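Local coordinates for uncharacterized protein (Staphylococcus aureus subsp. aureus Mu50, PDB 4QPV) that is of unknown function and belongs to the DUF1672 family, whose fold is built on a kinked-helix-beta-beta-beta repeat, at residues T155-N160 against V222-S227; D230-D235 against E280-G285. All coordinates share one frame; numbering follows the deposited sequence. Where two conformers were deposited one is given.

Contact 1: T155-N160 against V222-S227; sequences TGYTEN and VTTLFS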
# COMPACT_ATOMS: atom_id res chain seq x y z
N THR A 155 -15.87 -7.51 -4.46
CA THR A 155 -14.86 -7.01 -5.39
C THR A 155 -13.81 -6.35 -4.53
O THR A 155 -14.05 -6.06 -3.35
CB THR A 155 -15.45 -6.00 -6.43
OG1 THR A 155 -15.77 -4.78 -5.75
CG2 THR A 155 -16.66 -6.53 -7.19
N GLY A 156 -12.68 -6.02 -5.12
CA GLY A 156 -11.70 -5.21 -4.42
C GLY A 156 -11.79 -3.81 -4.99
O GLY A 156 -12.76 -3.47 -5.68
N TYR A 157 -10.77 -2.99 -4.74
CA TYR A 157 -10.65 -1.70 -5.44
C TYR A 157 -10.35 -1.97 -6.91
O TYR A 157 -9.91 -3.07 -7.22
CB TYR A 157 -9.42 -0.98 -4.87
CG TYR A 157 -9.59 -0.20 -3.59
CD1 TYR A 157 -10.15 1.08 -3.61
CD2 TYR A 157 -9.01 -0.63 -2.41
CE1 TYR A 157 -10.22 1.86 -2.45
CE2 TYR A 157 -9.07 0.13 -1.24
CZ TYR A 157 -9.66 1.38 -1.27
OH TYR A 157 -9.65 2.12 -0.13
N THR A 158 -10.43 -0.98 -7.79
CA THR A 158 -9.93 -1.15 -9.15
C THR A 158 -8.41 -0.94 -9.13
O THR A 158 -7.87 -0.30 -8.20
CB THR A 158 -10.57 -0.15 -10.14
OG1 THR A 158 -10.14 1.18 -9.79
CG2 THR A 158 -12.10 -0.27 -10.20
N GLU A 159 -7.72 -1.43 -10.16
CA GLU A 159 -6.28 -1.24 -10.27
C GLU A 159 -5.95 0.26 -10.35
O GLU A 159 -5.00 0.71 -9.71
CB GLU A 159 -5.72 -2.01 -11.48
CG GLU A 159 -5.77 -3.52 -11.30
CD GLU A 159 -5.00 -4.33 -12.33
OE1 GLU A 159 -3.75 -4.42 -12.19
OE2 GLU A 159 -5.63 -4.90 -13.24
N ASN A 160 -6.75 1.06 -11.10
CA ASN A 160 -6.48 2.50 -11.21
C ASN A 160 -6.62 3.20 -9.87
O ASN A 160 -5.80 4.05 -9.54
CB ASN A 160 -7.38 3.17 -12.22
CG ASN A 160 -6.89 3.07 -13.63
OD1 ASN A 160 -7.58 2.58 -14.51
ND2 ASN A 160 -5.68 3.55 -13.87
N VAL A 222 -4.14 -7.34 5.37
CA VAL A 222 -5.53 -6.95 5.66
C VAL A 222 -6.27 -6.82 4.32
O VAL A 222 -5.85 -6.04 3.48
CB VAL A 222 -5.64 -5.64 6.52
CG1 VAL A 222 -7.10 -5.33 6.85
CG2 VAL A 222 -4.82 -5.75 7.82
N THR A 223 -7.38 -7.54 4.13
CA THR A 223 -8.15 -7.43 2.89
C THR A 223 -8.96 -6.11 2.85
O THR A 223 -9.24 -5.52 3.90
CB THR A 223 -9.05 -8.66 2.60
OG1 THR A 223 -10.18 -8.66 3.50
CG2 THR A 223 -8.28 -10.00 2.59
N THR A 224 -9.31 -5.67 1.63
CA THR A 224 -10.09 -4.45 1.37
C THR A 224 -11.17 -4.89 0.40
O THR A 224 -11.06 -4.70 -0.82
CB THR A 224 -9.20 -3.30 0.81
OG1 THR A 224 -8.59 -3.73 -0.42
CG2 THR A 224 -8.13 -2.84 1.82
N LEU A 225 -12.18 -5.59 0.92
CA LEU A 225 -13.25 -6.12 0.07
C LEU A 225 -14.52 -5.28 0.17
O LEU A 225 -14.87 -4.78 1.24
CB LEU A 225 -13.57 -7.58 0.44
CG LEU A 225 -12.35 -8.52 0.51
CD1 LEU A 225 -12.80 -9.94 0.89
CD2 LEU A 225 -11.55 -8.53 -0.83
N PHE A 226 -15.19 -5.15 -0.96
CA PHE A 226 -16.43 -4.39 -1.07
C PHE A 226 -17.56 -5.35 -1.45
O PHE A 226 -17.52 -5.98 -2.52
CB PHE A 226 -16.26 -3.28 -2.12
CG PHE A 226 -15.16 -2.30 -1.80
CD1 PHE A 226 -13.83 -2.57 -2.17
CD2 PHE A 226 -15.44 -1.09 -1.15
CE1 PHE A 226 -12.81 -1.65 -1.89
CE2 PHE A 226 -14.42 -0.14 -0.94
CZ PHE A 226 -13.12 -0.43 -1.31
N SER A 227 -18.57 -5.49 -0.57
CA SER A 227 -19.70 -6.35 -0.87
C SER A 227 -20.41 -5.92 -2.16
O SER A 227 -20.49 -4.72 -2.44
CB SER A 227 -20.69 -6.32 0.29
OG SER A 227 -21.81 -7.14 -0.00
O HOH W 1 -18.37 -4.33 -4.93
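A single antiparallel bridge at one margin of the mixed sheet joins Thr155 to Phe226 as a hydrogen-bonded pair. Phe226 N donates a hydrogen bond to Thr155 O at 2.8 Å, almost straight (168°), and Thr155 N returns a bond to Phe226 O at 3.0 Å. Water 1 closes a second link on the same carbonyl: it donates to Phe226 O and lies 2.8 Å from Thr155 OG1. Strand 154-155 is short; past Gly156 the chain leaves strand 220-227, and aromatic packing takes over. Here the rings of Tyr157 and Phe226 form an edge-to-face (T-shaped) pair, centroids 5.0 Å apart and planes at 76°. Phe226 presents its far edge, with CZ over the centre of the Tyr157 ring, 3.8 Å above its plane. On Phe226, CG stands anti to the carbonyl carbon (chi1 -60°), which lays the ring alongside the Gly156-Tyr157 peptide, with CD1 3.7 Å from Gly156 C. Thr224 meets Tyr157 at a ring edge, OG1 3.7 Å from CD2. The phenol hydroxyl, Tyr157 OH, is hydrogen-bonded to Pro274 O, while Tyr276 sets its own ring edge-to-face with Phe226.

Contact 2: D230-D235 against E280-G285; sequences DNFTKD and EVIEVG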
# COMPACT_ATOMS: atom_id res chain seq x y z
N ASP A 230 -26.76 -5.18 -2.43
CA ASP A 230 -27.38 -3.86 -2.37
C ASP A 230 -27.72 -3.52 -0.91
O ASP A 230 -27.73 -2.35 -0.54
CB ASP A 230 -28.66 -3.81 -3.24
CG ASP A 230 -28.50 -4.29 -4.67
OD1 ASP A 230 -27.52 -3.87 -5.34
OD2 ASP A 230 -29.38 -5.05 -5.14
N ASN A 231 -27.93 -4.55 -0.08
CA ASN A 231 -28.36 -4.42 1.31
C ASN A 231 -27.32 -4.95 2.32
O ASN A 231 -27.71 -5.53 3.34
CB ASN A 231 -29.68 -5.20 1.47
CG ASN A 231 -29.56 -6.70 1.19
OD1 ASN A 231 -28.58 -7.19 0.61
ND2 ASN A 231 -30.54 -7.46 1.63
N PHE A 232 -26.02 -4.75 2.07
CA PHE A 232 -24.98 -5.20 2.99
C PHE A 232 -25.19 -4.67 4.40
O PHE A 232 -25.42 -3.49 4.58
CB PHE A 232 -23.58 -4.76 2.50
CG PHE A 232 -22.46 -4.95 3.50
CD1 PHE A 232 -21.75 -6.15 3.55
CD2 PHE A 232 -22.13 -3.94 4.40
CE1 PHE A 232 -20.71 -6.32 4.47
CE2 PHE A 232 -21.09 -4.12 5.33
CZ PHE A 232 -20.40 -5.31 5.36
N THR A 233 -25.03 -5.55 5.40
CA THR A 233 -24.96 -5.18 6.81
C THR A 233 -23.88 -6.04 7.45
O THR A 233 -23.59 -7.11 6.92
CB THR A 233 -26.30 -5.31 7.56
OG1 THR A 233 -26.61 -6.69 7.74
CG2 THR A 233 -27.46 -4.52 6.92
N LYS A 234 -23.33 -5.63 8.59
CA LYS A 234 -22.39 -6.49 9.33
C LYS A 234 -23.11 -7.80 9.75
O LYS A 234 -22.54 -8.89 9.57
CB LYS A 234 -21.83 -5.78 10.59
CG LYS A 234 -20.82 -4.68 10.29
CD LYS A 234 -20.47 -3.85 11.53
CE LYS A 234 -19.44 -4.51 12.43
NZ LYS A 234 -19.21 -3.74 13.68
N ASP A 235 -24.36 -7.69 10.24
CA ASP A 235 -25.14 -8.84 10.70
C ASP A 235 -25.48 -9.83 9.56
O ASP A 235 -25.51 -11.04 9.81
CB ASP A 235 -26.44 -8.38 11.39
CG ASP A 235 -26.27 -7.79 12.78
OD1 ASP A 235 -25.12 -7.77 13.29
OD2 ASP A 235 -27.28 -7.36 13.37
N GLU A 280 -17.19 1.24 7.65
CA GLU A 280 -17.76 0.29 8.59
C GLU A 280 -17.45 -1.09 8.04
O GLU A 280 -17.83 -1.40 6.90
CB GLU A 280 -19.27 0.51 8.79
CG GLU A 280 -19.89 -0.47 9.78
CD GLU A 280 -21.40 -0.44 9.87
OE1 GLU A 280 -22.06 -1.05 9.00
OE2 GLU A 280 -21.93 0.17 10.83
N VAL A 281 -16.72 -1.90 8.79
CA VAL A 281 -16.34 -3.21 8.26
C VAL A 281 -16.66 -4.34 9.20
O VAL A 281 -16.76 -4.15 10.41
CB VAL A 281 -14.79 -3.26 7.94
CG1 VAL A 281 -14.40 -2.28 6.83
CG2 VAL A 281 -13.94 -3.04 9.19
N ILE A 282 -16.73 -5.53 8.62
CA ILE A 282 -16.71 -6.81 9.30
C ILE A 282 -15.25 -7.20 9.32
O ILE A 282 -14.60 -7.08 8.27
CB ILE A 282 -17.55 -7.90 8.55
CG1 ILE A 282 -19.04 -7.64 8.62
CG2 ILE A 282 -17.20 -9.32 9.07
CD1 ILE A 282 -19.80 -8.48 7.62
N GLU A 283 -14.74 -7.69 10.45
CA GLU A 283 -13.36 -8.17 10.50
C GLU A 283 -13.36 -9.59 11.05
O GLU A 283 -13.96 -9.84 12.09
CB GLU A 283 -12.47 -7.25 11.34
CG GLU A 283 -10.99 -7.51 11.16
CD GLU A 283 -10.08 -6.53 11.90
OE1 GLU A 283 -10.47 -5.35 12.06
OE2 GLU A 283 -8.98 -6.95 12.30
N VAL A 284 -12.75 -10.53 10.30
CA VAL A 284 -12.62 -11.93 10.75
C VAL A 284 -11.15 -12.33 10.63
O VAL A 284 -10.57 -12.22 9.55
CB VAL A 284 -13.55 -12.92 10.00
CG1 VAL A 284 -13.30 -14.35 10.45
CG2 VAL A 284 -15.02 -12.56 10.17
N GLY A 285 -10.57 -12.82 11.73
CA GLY A 285 -9.19 -13.28 11.72
C GLY A 285 -9.05 -14.55 10.89
O GLY A 285 -9.95 -15.39 10.88
O HOH W 2 -23.97 -2.94 9.50
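The side chains of Lys234 and Ile282 run antiparallel alongside one another, and their aliphatic parts make the middle of this surface contact. Lys234 CG lies 3.8 Å from Ile282 CG1, while the tip of the isoleucine, CD1, pushes back to the lysine backbone and comes within 3.4 Å of Lys234 O. Phe232 also reaches the same methyl: its CE1 is 3.9 Å from Ile282 CD1, the ring set obliquely to it. The CB of Phe232 points toward 280-285, and CG anti to the backbone N (chi1 169°) brings the CE1/CZ end of the ring up to the methyl.

The lysine chain bends at chi3 (81°), and this turn carries CE to 3.4 Å from Val281 O. Glu280 crosses the lysine at a slant, its CG 3.9 Å from Lys234 CD, and its carboxylate too lies against the lysine's methylenes. The charged ends stay apart, Lys234 NZ being 5.6 Å from Glu280 OE2, and any attraction is probably modest. Water 2 links the backbone instead: it accepts from the main-chain N of Lys234 and donates to Glu280 OE1 at 2.7 Å.

Thr233 is the N-cap of helix 234-249, its OG1 bonded to Asn236 N. That helix packs Thr237 and Ile238 against Ile282, whose backbone pairs with Ile264, tying strand 282-285 antiparallel to strand 259-265.

Both contacts reach the same mixed sheet, their centres about 14 Å apart. Strand 220-227 carries half of contact 1 and lies parallel to strand 259-265, which in turn pairs with strand 282-285 of contact 2; strands 220-227 and 282-285 therefore flank strand 259-265. The chain also joins the contacts directly, since strand 220-227 runs on through a short loop to helix 234-249. Ser227 CB, at the end of the strand, packs 3.4 Å from Phe232 CD1 in the loop. Contact 1 is largely buried, its centre about 12 Å from the centre of the chain, whereas contact 2 lies at the surface, its centre about 22 Å from that point.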